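Long-range contacts in CbsA (Xanthomonas oryzae pv. oryzae, PDB 5XYH), which hydrolyses the beta-1,4-glucosidic bonds of cellulose as a family 6 exoglucanase, probably releasing cellobiose units during attack on the rice cell wall: residues 14-18 with 66-72; 22-26 with 408-414; 73-77 with 135-141; 151-155 with 199-205; 242-246 with 307-311. All coordinates share one frame; numbering follows the deposited sequence.

Contact 1: residues 14-18 with 66-72; sequences YVNPD and RLSLQGH
The phenol oxygen OH of Tyr-14 lies 2.7 Å from ND1 of His-72, a hydrogen bond in the imidazole plane, and the two rings meet rim to rim with planes at 79°. Leu-67 N donates to Asp-18 OD2 at 2.9 Å, nearly straight at 172° and on the syn side of the carboxylate. Asp-18 lies in the first turn of helix 17-27, whose N-cap is Asn-16. Its CG anti to the backbone N (chi1 179°), Asn-16 sets OD1 at the imidazole edge, 3.3 Å from His-72 CE1; this short amide can cap Asp-18 N with OD1 and still give ND2 to a water. That water accepts from Arg-66 NH1 too and donates to Asp-18 OD2, while Arg-66 NH2 turns to Glu-365 and the carbonyl of Gly-407. Apolar contact is slight, Pro-17 CG resting on Leu-67 CD1 at 3.7 Å. Gripped by a backbone N-H and a water, with Arg-66 nearby, Asp-18 probably stays ionised and ties one helix start to another.

Contact 2: residues 22-26 with 408-414; sequences EVDSS and TWFHAHF
Two rings grip the hydroxyl of Ser-26. Trp-409 NE1 donates to its OG at 2.9 Å along an almost straight line (173°), with OG in the indole plane, and His-411 ND1 lies 2.7 Å from the same OG, which sits at the imidazole edge. A small hydroxyl that can both give and accept suits a place between two such rings. Glu-22 lies across one face of the indole: its CB stands 3.5 Å from the centroid of the six-membered ring, a CH-pi contact, and the extended chain (chi2 178°) sets the carboxylate beside the ring, CD 3.3 Å from Trp-409 CE3 and the two planes 42° apart. There OE2 accepts from a water also reached, weakly, by Trp-409 N, and forms a long, weak ion pair with Arg-66. The branched Val-23 fills the angle between aromatic groups, its CG2 touching Phe-414 CZ at 3.6 Å and Trp-409 CH2 at 3.9 Å. Phe-414 offers a face to the indole, Trp-409 CZ2 over its centre. The contact sets helix 17-27 against the start of helix 411-419, while Met-39 of helix 33-42 packs on Val-23, Ser-26 and Phe-414.

Contact 3: residues 73-77 with 135-141; sequences LNAAL and KYKGLRI
Helix 69-79 lies against a type I beta turn, Tyr-136 to Leu-139, that leads into strand 140-145, with Leu-73 CA 7.1 Å from Tyr-136 CA. Tyr-136 is laid flat against the helix: Leu-73 CB stands over one face of its ring, 3.6 Å from the centroid and 20° off the normal, while CB of the preceding Lys-135 lies over the opposite face. Leu-77 CD1 meets the same ring near its edge. An aromatic with a polar end fits here, since the phenol reaches beyond the leucines to Asn-74. OD1 of Asn-74 accepts two bonds, from Tyr-136 OH at 2.8 Å and from Lys-135 NZ at 2.9 Å, the donors approaching from opposite faces of the amide plane. Lys-135 spans the distance because every one of its side-chain torsions is close to 180°, and its long methylene chain brings CE to 3.9 Å from Leu-77 CD1 on the way. Toward the strand the side chains that meet are aliphatic: Leu-139 CD2 meets Leu-77 CD2 at 3.8 Å and the compact Ala-76, and Leu-73 CD2 touches Ile-141 CD1 at 3.7 Å. Helix 113-131 closes over Leu-73 and Ile-141 through Leu-131, and strand 86-92, the parallel neighbour of 140-145, backs Ala-76, Leu-139 and Ile-141, which packs the helix onto the largely parallel central sheet.

Contact 4: residues 151-155 with 199-205; sequences PNLVT and WLAWRSN
Leu-200 pushes its forked end against helix 150-155, each methyl taking a different part of that surface. CD1 lies 3.7 Å from Pro-151 CB and also touches the CG of that ring, while CD2 rests 3.6 Å from Val-154 CB and reaches the methyl CG2 of Thr-155 at 3.9 Å. A flexible, two-pronged leucine suits this place, since Pro-151 and, one turn on, Val-154 and Thr-155 present three short apolar surfaces to it. In Val-154 a chi1 of 177° turns CG1 away from the backbone N, toward Asn-205, where it lies 3.7 Å from Asn-205 O and 3.9 Å from Asn-205 CB.

Two of the polar side chains turn back on their own segments. Thr-155 OG1 donates to Pro-151 O, which also accepts from the backbone N of Val-154 and of Thr-155; this rotation leaves CG2 facing Leu-200. Asn-205 ND2 donates to Trp-199 O at 2.9 Å, and Trp-202 N reaches that oxygen from the opposite face of its plane, which ties together the 3-10 turns of 199-205.

The contact packs helix 150-155, which follows strand 140-145, on the loop between strand 188-193 and helix 206-218; Ala-209 and Tyr-274 also touch Leu-200. No hydrogen bond crosses between the segments, and their union rests on van der Waals contact and buried apolar surface, with the polar bonds fixing each partner's shape.

Contact 5: residues 242-246 with 307-311; sequences EPNLP and RPTSA
This is a surface contact between two loops without regular structure: 242-246 follows strand 229-232, and the loop 307-311 lies between strand 292-296 and helix 316-323. Asn-244, at the third position of the type I beta turn from Glu-242 to Leu-245, points its amide into the facing loop. Its ND2 donates to Pro-308 O at 3.1 Å, with the acceptor in the amide plane but the donor well above the carbonyl plane (75° out of it); ND2 also donates to Gly-323 O. An amide suits the place, since two N-H groups can serve two carbonyls. Pro-243 CG touches Arg-307 NH2 at 3.7 Å; that guanidinium makes a cation-pi contact with Tyr-422 and bonds to Trp-302 O through NH1. Further along, Leu-245 CD2 meets Ala-311 CB at 4.0 Å, both also touching Tyr-319 of helix 316-323. One amide supplies the single hydrogen bond between the loops, with modest apolar contact around it, and its gain is probably limited because Asn-244 OD1 lies 3.1 Å from Thr-309 O, two acceptors that cannot bond.

How the contacts relate
Contacts 1, 2 and 3 form a connected group: contacts 1 and 2 share helix 17-27, contacts 1 and 3 share helix 69-79, and their centres lie about 17 and 11 Å apart. Contacts 1 and 2, whose segments alternate along the chain, also touch through Arg-66 and Glu-22, and Tyr-14 of contact 1 packs on Ala-75 and Ala-76 of contact 3. Contact 2 joins the chain's beginning to its last helix, and contacts 3, 4 and 5 are nested within the loop it closes. Contacts 4 and 5, centres about 27 Å apart, follow contact 3 in series, across the chain's centre from contacts 1 and 3. Together they bind helices and loops around the largely parallel sheet of this family 6 catalytic domain.

Contact 1: residues 14-18 with 66-72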
# COMPACT_ATOMS: atom_id res chain seq x y z
N TYR A 14 2.06 1.14 -16.79
CA TYR A 14 1.18 2.23 -17.19
C TYR A 14 1.46 3.48 -16.35
O TYR A 14 1.46 3.42 -15.12
CB TYR A 14 -0.28 1.78 -17.05
CG TYR A 14 -1.31 2.89 -17.03
CD1 TYR A 14 -1.45 3.74 -18.12
CD2 TYR A 14 -2.14 3.09 -15.93
CE1 TYR A 14 -2.39 4.76 -18.12
CE2 TYR A 14 -3.08 4.10 -15.92
CZ TYR A 14 -3.20 4.94 -17.02
OH TYR A 14 -4.13 5.96 -17.04
N VAL A 15 1.73 4.59 -17.02
CA VAL A 15 2.02 5.87 -16.37
C VAL A 15 0.74 6.70 -16.37
O VAL A 15 0.24 7.10 -17.43
CB VAL A 15 3.18 6.62 -17.06
CG1 VAL A 15 3.38 8.00 -16.44
CG2 VAL A 15 4.50 5.79 -17.01
N ASN A 16 0.19 6.95 -15.19
CA ASN A 16 -1.13 7.56 -15.05
C ASN A 16 -1.06 9.06 -15.34
O ASN A 16 -0.38 9.79 -14.62
CB ASN A 16 -1.66 7.32 -13.63
CG ASN A 16 -3.04 7.96 -13.39
OD1 ASN A 16 -3.68 8.50 -14.29
ND2 ASN A 16 -3.50 7.88 -12.13
N PRO A 17 -1.75 9.55 -16.38
CA PRO A 17 -1.68 10.99 -16.69
C PRO A 17 -2.27 11.86 -15.61
O PRO A 17 -1.95 13.06 -15.55
CB PRO A 17 -2.45 11.11 -18.01
CG PRO A 17 -3.26 9.88 -18.11
CD PRO A 17 -2.52 8.80 -17.39
N ASP A 18 -3.12 11.31 -14.74
CA ASP A 18 -3.62 12.13 -13.63
C ASP A 18 -2.52 12.40 -12.61
O ASP A 18 -2.45 13.49 -12.04
CB ASP A 18 -4.81 11.46 -12.97
CG ASP A 18 -6.00 11.36 -13.90
OD1 ASP A 18 -6.17 12.27 -14.74
OD2 ASP A 18 -6.75 10.37 -13.77
N ARG A 66 -10.78 12.91 -12.50
CA ARG A 66 -9.86 11.85 -12.87
C ARG A 66 -10.42 11.01 -14.02
O ARG A 66 -11.62 11.02 -14.30
CB ARG A 66 -9.58 10.95 -11.66
CG ARG A 66 -8.80 11.62 -10.55
CD ARG A 66 -8.58 10.65 -9.39
NE ARG A 66 -7.72 11.21 -8.34
CZ ARG A 66 -6.41 10.98 -8.25
NH1 ARG A 66 -5.81 10.22 -9.15
NH2 ARG A 66 -5.71 11.53 -7.26
N LEU A 67 -9.53 10.28 -14.68
CA LEU A 67 -9.95 9.37 -15.73
C LEU A 67 -10.88 8.29 -15.19
O LEU A 67 -10.77 7.87 -14.03
CB LEU A 67 -8.74 8.69 -16.38
CG LEU A 67 -7.86 9.53 -17.30
CD1 LEU A 67 -6.70 8.70 -17.78
CD2 LEU A 67 -8.67 10.05 -18.48
N SER A 68 -11.80 7.83 -16.04
CA SER A 68 -12.56 6.62 -15.74
C SER A 68 -11.66 5.40 -15.84
O SER A 68 -10.57 5.44 -16.42
CB SER A 68 -13.72 6.46 -16.73
OG SER A 68 -13.21 6.05 -17.99
N LEU A 69 -12.14 4.28 -15.30
CA LEU A 69 -11.42 3.02 -15.45
C LEU A 69 -11.16 2.72 -16.92
O LEU A 69 -10.05 2.34 -17.29
CB LEU A 69 -12.19 1.86 -14.79
CG LEU A 69 -11.59 0.46 -14.98
CD1 LEU A 69 -10.11 0.36 -14.52
CD2 LEU A 69 -12.43 -0.62 -14.31
N GLN A 70 -12.17 2.92 -17.78
CA GLN A 70 -11.95 2.70 -19.21
C GLN A 70 -10.94 3.69 -19.78
O GLN A 70 -10.14 3.33 -20.65
CB GLN A 70 -13.27 2.80 -19.97
CG GLN A 70 -14.29 1.81 -19.49
CD GLN A 70 -15.51 1.80 -20.38
OE1 GLN A 70 -15.46 2.29 -21.51
NE2 GLN A 70 -16.61 1.25 -19.87
N GLY A 71 -10.96 4.94 -19.31
CA GLY A 71 -9.97 5.90 -19.76
C GLY A 71 -8.55 5.48 -19.41
O GLY A 71 -7.62 5.65 -20.21
N HIS A 72 -8.36 4.95 -18.20
CA HIS A 72 -7.07 4.41 -17.81
C HIS A 72 -6.66 3.27 -18.73
O HIS A 72 -5.51 3.20 -19.18
CB HIS A 72 -7.11 3.91 -16.37
CG HIS A 72 -7.15 4.99 -15.35
ND1 HIS A 72 -6.13 5.90 -15.19
CD2 HIS A 72 -8.07 5.28 -14.40
CE1 HIS A 72 -6.43 6.72 -14.20
NE2 HIS A 72 -7.60 6.36 -13.70
O HOH W 1 -6.48 8.94 -11.61

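Contact 2: residues 22-26 with 408-414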
# COMPACT_ATOMS: atom_id res chain seq x y z
N GLU A 22 -0.94 16.03 -11.59
CA GLU A 22 -0.64 16.44 -10.22
C GLU A 22 0.81 16.92 -10.09
O GLU A 22 1.08 17.99 -9.54
CB GLU A 22 -0.90 15.28 -9.25
CG GLU A 22 -2.39 14.96 -9.03
CD GLU A 22 -2.62 13.77 -8.10
OE1 GLU A 22 -2.00 12.72 -8.32
OE2 GLU A 22 -3.44 13.88 -7.16
N VAL A 23 1.75 16.11 -10.58
CA VAL A 23 3.16 16.47 -10.49
C VAL A 23 3.43 17.77 -11.23
O VAL A 23 4.15 18.64 -10.74
CB VAL A 23 4.04 15.32 -11.01
CG1 VAL A 23 5.48 15.76 -11.19
CG2 VAL A 23 3.99 14.16 -10.04
N ASP A 24 2.83 17.93 -12.42
CA ASP A 24 3.02 19.17 -13.17
C ASP A 24 2.58 20.39 -12.36
O ASP A 24 3.20 21.46 -12.45
CB ASP A 24 2.24 19.11 -14.49
CG ASP A 24 2.89 18.19 -15.52
OD1 ASP A 24 4.11 17.95 -15.43
OD2 ASP A 24 2.17 17.74 -16.43
N SER A 25 1.52 20.24 -11.56
CA SER A 25 1.05 21.34 -10.73
C SER A 25 2.09 21.78 -9.71
O SER A 25 2.10 22.94 -9.28
CB SER A 25 -0.27 20.95 -10.02
OG SER A 25 -0.04 20.21 -8.82
N SER A 26 2.99 20.87 -9.31
CA SER A 26 4.10 21.18 -8.41
C SER A 26 5.32 21.71 -9.15
O SER A 26 6.03 22.58 -8.63
CB SER A 26 4.51 19.93 -7.62
OG SER A 26 3.63 19.70 -6.53
N THR A 408 -6.02 13.65 -2.64
CA THR A 408 -5.76 14.84 -3.44
C THR A 408 -4.35 15.36 -3.15
O THR A 408 -3.72 15.00 -2.15
CB THR A 408 -6.80 15.94 -3.18
OG1 THR A 408 -6.60 16.50 -1.88
CG2 THR A 408 -8.19 15.36 -3.24
N TRP A 409 -3.87 16.25 -4.03
CA TRP A 409 -2.44 16.56 -4.06
C TRP A 409 -1.99 17.40 -2.86
O TRP A 409 -2.65 18.38 -2.48
CB TRP A 409 -2.11 17.30 -5.35
CG TRP A 409 -0.69 17.24 -5.72
CD1 TRP A 409 0.16 18.30 -5.87
CD2 TRP A 409 0.08 16.06 -6.00
NE1 TRP A 409 1.41 17.85 -6.23
CE2 TRP A 409 1.38 16.49 -6.33
CE3 TRP A 409 -0.21 14.69 -6.02
CZ2 TRP A 409 2.40 15.59 -6.66
CZ3 TRP A 409 0.80 13.80 -6.36
CH2 TRP A 409 2.09 14.26 -6.67
N PHE A 410 -0.84 17.05 -2.31
CA PHE A 410 -0.27 17.69 -1.12
C PHE A 410 1.12 18.19 -1.51
O PHE A 410 2.11 17.49 -1.31
CB PHE A 410 -0.26 16.69 0.05
CG PHE A 410 0.05 17.30 1.40
CD1 PHE A 410 0.39 18.64 1.53
CD2 PHE A 410 -0.02 16.51 2.54
CE1 PHE A 410 0.68 19.17 2.78
CE2 PHE A 410 0.26 17.04 3.79
CZ PHE A 410 0.60 18.38 3.91
N HIS A 411 1.17 19.41 -2.04
CA HIS A 411 2.41 19.96 -2.59
C HIS A 411 3.56 19.90 -1.59
O HIS A 411 4.68 19.51 -1.94
CB HIS A 411 2.18 21.39 -3.07
CG HIS A 411 3.42 22.07 -3.56
ND1 HIS A 411 4.05 21.71 -4.73
CD2 HIS A 411 4.14 23.09 -3.04
CE1 HIS A 411 5.11 22.48 -4.91
NE2 HIS A 411 5.19 23.33 -3.90
N ALA A 412 3.32 20.28 -0.33
CA ALA A 412 4.41 20.30 0.64
C ALA A 412 4.97 18.90 0.91
O ALA A 412 6.18 18.72 0.99
CB ALA A 412 3.96 20.96 1.94
N HIS A 413 4.09 17.90 1.05
CA HIS A 413 4.57 16.52 1.20
C HIS A 413 5.34 16.06 -0.03
O HIS A 413 6.31 15.29 0.08
CB HIS A 413 3.41 15.58 1.47
CG HIS A 413 3.78 14.35 2.23
ND1 HIS A 413 3.21 13.12 1.99
CD2 HIS A 413 4.67 14.16 3.24
CE1 HIS A 413 3.73 12.22 2.81
NE2 HIS A 413 4.60 12.83 3.59
N PHE A 414 4.90 16.48 -1.21
CA PHE A 414 5.54 16.04 -2.44
C PHE A 414 6.98 16.53 -2.51
O PHE A 414 7.90 15.74 -2.73
CB PHE A 414 4.76 16.54 -3.65
CG PHE A 414 5.30 16.03 -4.95
CD1 PHE A 414 5.36 14.66 -5.20
CD2 PHE A 414 5.74 16.91 -5.94
CE1 PHE A 414 5.85 14.17 -6.42
CE2 PHE A 414 6.24 16.42 -7.16
CZ PHE A 414 6.30 15.06 -7.39
O HOH W 2 -5.22 15.79 -6.57

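Contact 3: residues 73-77 with 135-141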
# COMPACT_ATOMS: atom_id res chain seq x y z
N LEU A 73 -7.59 2.36 -18.99
CA LEU A 73 -7.25 1.19 -19.80
C LEU A 73 -6.97 1.59 -21.25
O LEU A 73 -6.11 0.99 -21.90
CB LEU A 73 -8.38 0.17 -19.74
CG LEU A 73 -8.62 -0.41 -18.34
CD1 LEU A 73 -9.97 -1.11 -18.27
CD2 LEU A 73 -7.49 -1.37 -17.97
N ASN A 74 -7.68 2.60 -21.74
CA ASN A 74 -7.40 3.15 -23.07
C ASN A 74 -6.03 3.81 -23.11
O ASN A 74 -5.27 3.60 -24.06
CB ASN A 74 -8.48 4.16 -23.46
CG ASN A 74 -9.81 3.50 -23.74
OD1 ASN A 74 -9.87 2.29 -23.96
ND2 ASN A 74 -10.89 4.28 -23.71
N ALA A 75 -5.69 4.61 -22.09
CA ALA A 75 -4.37 5.22 -22.08
C ALA A 75 -3.28 4.15 -22.03
O ALA A 75 -2.23 4.28 -22.68
CB ALA A 75 -4.22 6.19 -20.91
N ALA A 76 -3.52 3.08 -21.27
CA ALA A 76 -2.54 2.02 -21.15
C ALA A 76 -2.26 1.39 -22.51
O ALA A 76 -1.11 1.07 -22.84
CB ALA A 76 -3.01 0.96 -20.15
N LEU A 77 -3.31 1.21 -23.32
CA LEU A 77 -3.14 0.65 -24.67
C LEU A 77 -2.17 1.49 -25.48
O LEU A 77 -1.27 0.95 -26.14
CB LEU A 77 -4.50 0.58 -25.37
CG LEU A 77 -5.46 -0.51 -24.88
CD1 LEU A 77 -6.82 -0.39 -25.56
CD2 LEU A 77 -4.87 -1.89 -25.10
N LYS A 135 -11.05 -5.76 -25.88
CA LYS A 135 -10.21 -4.61 -26.23
C LYS A 135 -8.95 -4.56 -25.38
O LYS A 135 -7.92 -4.03 -25.82
CB LYS A 135 -11.02 -3.32 -26.08
CG LYS A 135 -10.28 -2.06 -26.46
CD LYS A 135 -11.15 -0.83 -26.21
CE LYS A 135 -10.42 0.45 -26.64
NZ LYS A 135 -11.25 1.66 -26.41
N TYR A 136 -9.00 -5.11 -24.17
CA TYR A 136 -7.92 -4.97 -23.20
C TYR A 136 -7.15 -6.27 -22.94
O TYR A 136 -6.36 -6.34 -21.99
CB TYR A 136 -8.49 -4.42 -21.89
CG TYR A 136 -9.26 -3.13 -22.05
CD1 TYR A 136 -8.69 -2.02 -22.68
CD2 TYR A 136 -10.56 -3.01 -21.56
CE1 TYR A 136 -9.40 -0.84 -22.81
CE2 TYR A 136 -11.27 -1.83 -21.69
CZ TYR A 136 -10.68 -0.74 -22.32
OH TYR A 136 -11.40 0.43 -22.44
N LYS A 137 -7.36 -7.30 -23.77
CA LYS A 137 -6.69 -8.58 -23.57
C LYS A 137 -5.17 -8.45 -23.65
O LYS A 137 -4.46 -9.28 -23.06
CB LYS A 137 -7.24 -9.61 -24.58
CG LYS A 137 -6.68 -9.51 -26.00
CD LYS A 137 -5.48 -10.48 -26.24
CE LYS A 137 -4.51 -9.94 -27.31
NZ LYS A 137 -3.16 -10.58 -27.17
N GLY A 138 -4.64 -7.44 -24.33
CA GLY A 138 -3.20 -7.28 -24.42
C GLY A 138 -2.56 -6.61 -23.22
O GLY A 138 -1.33 -6.52 -23.17
N LEU A 139 -3.36 -6.15 -22.26
CA LEU A 139 -2.90 -5.55 -21.02
C LEU A 139 -2.84 -6.60 -19.92
O LEU A 139 -3.69 -7.49 -19.86
CB LEU A 139 -3.83 -4.42 -20.59
CG LEU A 139 -4.15 -3.29 -21.59
CD1 LEU A 139 -5.23 -2.38 -21.04
CD2 LEU A 139 -2.92 -2.47 -21.92
N ARG A 140 -1.85 -6.48 -19.04
CA ARG A 140 -1.79 -7.26 -17.81
C ARG A 140 -2.28 -6.38 -16.66
O ARG A 140 -1.67 -5.35 -16.35
CB ARG A 140 -0.37 -7.75 -17.54
CG ARG A 140 0.12 -8.77 -18.55
CD ARG A 140 1.51 -9.27 -18.19
NE ARG A 140 1.99 -10.20 -19.21
CZ ARG A 140 3.26 -10.58 -19.33
NH1 ARG A 140 4.19 -10.12 -18.51
NH2 ARG A 140 3.59 -11.43 -20.29
N ILE A 141 -3.40 -6.76 -16.06
CA ILE A 141 -4.00 -5.99 -14.98
C ILE A 141 -3.47 -6.57 -13.67
O ILE A 141 -3.60 -7.77 -13.43
CB ILE A 141 -5.53 -6.05 -15.04
CG1 ILE A 141 -6.03 -5.75 -16.46
CG2 ILE A 141 -6.15 -5.06 -14.05
CD1 ILE A 141 -5.62 -4.37 -16.96

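Contact 4: residues 151-155 with 199-205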
# COMPACT_ATOMS: atom_id res chain seq x y z
N PRO A 151 -5.82 -7.94 7.72
CA PRO A 151 -4.95 -7.89 8.91
C PRO A 151 -5.64 -7.37 10.17
O PRO A 151 -5.30 -7.82 11.27
CB PRO A 151 -3.82 -6.95 8.47
CG PRO A 151 -3.80 -7.05 6.99
CD PRO A 151 -5.22 -7.20 6.59
N ASN A 152 -6.61 -6.47 10.03
CA ASN A 152 -7.30 -5.96 11.21
C ASN A 152 -8.08 -7.05 11.93
O ASN A 152 -8.29 -6.96 13.14
CB ASN A 152 -8.24 -4.82 10.83
CG ASN A 152 -7.51 -3.66 10.23
OD1 ASN A 152 -6.66 -3.04 10.88
ND2 ASN A 152 -7.84 -3.33 8.96
N LEU A 153 -8.52 -8.08 11.20
CA LEU A 153 -9.22 -9.18 11.86
C LEU A 153 -8.31 -9.95 12.80
O LEU A 153 -8.80 -10.62 13.73
CB LEU A 153 -9.83 -10.13 10.84
CG LEU A 153 -10.70 -9.53 9.74
CD1 LEU A 153 -11.37 -10.65 8.98
CD2 LEU A 153 -11.75 -8.59 10.33
N VAL A 154 -7.00 -9.88 12.61
CA VAL A 154 -6.05 -10.59 13.45
C VAL A 154 -5.53 -9.71 14.58
O VAL A 154 -5.43 -10.15 15.72
CB VAL A 154 -4.89 -11.14 12.60
CG1 VAL A 154 -3.86 -11.82 13.48
CG2 VAL A 154 -5.43 -12.11 11.55
N THR A 155 -5.21 -8.45 14.29
CA THR A 155 -4.51 -7.62 15.26
C THR A 155 -5.41 -6.65 16.01
O THR A 155 -5.03 -6.18 17.09
CB THR A 155 -3.40 -6.81 14.58
OG1 THR A 155 -3.98 -6.00 13.56
CG2 THR A 155 -2.36 -7.74 13.96
N TRP A 199 3.38 -7.06 12.79
CA TRP A 199 2.62 -7.56 13.93
C TRP A 199 1.76 -8.76 13.57
O TRP A 199 1.42 -9.56 14.46
CB TRP A 199 1.73 -6.45 14.52
CG TRP A 199 2.49 -5.40 15.30
CD1 TRP A 199 2.55 -4.07 15.02
CD2 TRP A 199 3.27 -5.60 16.50
NE1 TRP A 199 3.32 -3.42 15.96
CE2 TRP A 199 3.78 -4.34 16.87
CE3 TRP A 199 3.59 -6.72 17.28
CZ2 TRP A 199 4.58 -4.16 18.00
CZ3 TRP A 199 4.40 -6.54 18.41
CH2 TRP A 199 4.88 -5.27 18.75
N LEU A 200 1.41 -8.91 12.29
CA LEU A 200 0.71 -10.11 11.83
C LEU A 200 1.53 -11.38 12.05
O LEU A 200 0.95 -12.46 12.20
CB LEU A 200 0.39 -9.99 10.34
CG LEU A 200 -0.90 -9.30 9.95
CD1 LEU A 200 -1.09 -9.50 8.44
CD2 LEU A 200 -2.02 -9.92 10.76
N ALA A 201 2.85 -11.27 12.05
CA ALA A 201 3.73 -12.42 12.20
C ALA A 201 4.16 -12.67 13.65
O ALA A 201 4.90 -13.63 13.92
CB ALA A 201 4.97 -12.24 11.31
N TRP A 202 3.71 -11.85 14.58
CA TRP A 202 4.24 -11.83 15.93
C TRP A 202 3.50 -12.83 16.82
O TRP A 202 2.27 -12.78 16.93
CB TRP A 202 4.12 -10.42 16.50
CG TRP A 202 4.89 -10.14 17.74
CD1 TRP A 202 6.23 -9.88 17.84
CD2 TRP A 202 4.36 -10.04 19.07
NE1 TRP A 202 6.57 -9.65 19.15
CE2 TRP A 202 5.44 -9.74 19.93
CE3 TRP A 202 3.08 -10.20 19.61
CZ2 TRP A 202 5.27 -9.58 21.30
CZ3 TRP A 202 2.92 -10.04 20.98
CH2 TRP A 202 4.01 -9.73 21.80
N ARG A 203 4.27 -13.72 17.45
CA ARG A 203 3.79 -14.69 18.43
C ARG A 203 2.50 -15.37 18.00
O ARG A 203 2.47 -16.07 16.98
CB ARG A 203 3.60 -14.00 19.78
CG ARG A 203 4.90 -13.45 20.34
CD ARG A 203 4.75 -13.05 21.79
NE ARG A 203 4.61 -14.24 22.62
CZ ARG A 203 5.64 -14.84 23.21
NH1 ARG A 203 6.87 -14.34 23.08
NH2 ARG A 203 5.43 -15.93 23.94
N SER A 204 1.42 -15.20 18.77
CA SER A 204 0.21 -15.96 18.49
C SER A 204 -0.61 -15.38 17.35
O SER A 204 -1.72 -15.88 17.09
CB SER A 204 -0.65 -16.06 19.75
OG SER A 204 -1.18 -14.81 20.08
N ASN A 205 -0.10 -14.34 16.68
CA ASN A 205 -0.81 -13.77 15.54
C ASN A 205 -0.51 -14.52 14.25
O ASN A 205 -1.33 -14.49 13.32
CB ASN A 205 -0.44 -12.29 15.36
CG ASN A 205 -0.97 -11.41 16.47
OD1 ASN A 205 -1.99 -11.72 17.10
ND2 ASN A 205 -0.29 -10.28 16.71

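Contact 5: residues 242-246 with 307-311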
# COMPACT_ATOMS: atom_id res chain seq x y z
N GLU A 242 16.65 -1.85 6.85
CA GLU A 242 17.29 -1.06 7.89
C GLU A 242 18.77 -1.43 7.87
O GLU A 242 19.20 -2.37 8.58
CB GLU A 242 16.66 -1.30 9.25
CG GLU A 242 15.34 -0.55 9.47
CD GLU A 242 15.51 0.95 9.72
OE1 GLU A 242 16.66 1.45 9.67
OE2 GLU A 242 14.48 1.62 9.95
N PRO A 243 19.58 -0.72 7.09
CA PRO A 243 20.96 -1.18 6.84
C PRO A 243 21.85 -1.12 8.06
O PRO A 243 22.85 -1.85 8.12
CB PRO A 243 21.44 -0.21 5.75
CG PRO A 243 20.67 1.07 6.07
CD PRO A 243 19.30 0.60 6.48
N ASN A 244 21.55 -0.29 9.05
CA ASN A 244 22.43 -0.21 10.20
C ASN A 244 21.99 -1.12 11.34
O ASN A 244 22.68 -1.18 12.36
CB ASN A 244 22.54 1.23 10.70
CG ASN A 244 22.89 2.19 9.59
OD1 ASN A 244 23.83 1.95 8.83
ND2 ASN A 244 22.13 3.26 9.47
N LEU A 245 20.87 -1.82 11.19
CA LEU A 245 20.34 -2.71 12.23
C LEU A 245 20.01 -4.07 11.63
O LEU A 245 18.87 -4.54 11.70
CB LEU A 245 19.10 -2.07 12.88
CG LEU A 245 19.26 -0.61 13.33
CD1 LEU A 245 17.92 0.09 13.70
CD2 LEU A 245 20.25 -0.51 14.48
N PRO A 246 21.01 -4.75 11.03
CA PRO A 246 20.71 -6.01 10.33
C PRO A 246 20.36 -7.16 11.25
O PRO A 246 19.76 -8.14 10.77
CB PRO A 246 22.01 -6.30 9.56
CG PRO A 246 23.06 -5.65 10.36
CD PRO A 246 22.43 -4.40 10.92
N ARG A 307 20.12 11.04 6.85
CA ARG A 307 19.95 9.59 6.95
C ARG A 307 21.15 8.97 7.67
O ARG A 307 22.30 9.20 7.24
CB ARG A 307 19.80 8.96 5.57
CG ARG A 307 19.78 7.43 5.56
CD ARG A 307 19.86 6.93 4.13
NE ARG A 307 19.89 5.47 3.99
CZ ARG A 307 18.80 4.71 3.89
NH1 ARG A 307 17.60 5.27 3.96
NH2 ARG A 307 18.91 3.39 3.74
N PRO A 308 20.93 8.19 8.73
CA PRO A 308 22.06 7.63 9.48
C PRO A 308 22.84 6.63 8.65
O PRO A 308 22.28 5.88 7.86
CB PRO A 308 21.39 6.92 10.67
CG PRO A 308 19.98 7.42 10.70
CD PRO A 308 19.63 7.81 9.29
N THR A 309 24.16 6.61 8.86
CA THR A 309 25.07 5.71 8.18
C THR A 309 25.65 4.65 9.11
O THR A 309 26.38 3.77 8.64
CB THR A 309 26.21 6.50 7.53
OG1 THR A 309 26.82 7.33 8.52
CG2 THR A 309 25.68 7.38 6.39
N SER A 310 25.35 4.72 10.40
CA SER A 310 25.87 3.77 11.38
C SER A 310 24.98 3.82 12.61
O SER A 310 24.08 4.66 12.72
CB SER A 310 27.32 4.11 11.74
OG SER A 310 27.36 5.32 12.47
N ALA A 311 25.25 2.91 13.55
CA ALA A 311 24.56 2.87 14.83
C ALA A 311 25.56 2.75 15.97
O ALA A 311 26.55 2.01 15.88
CB ALA A 311 23.57 1.70 14.89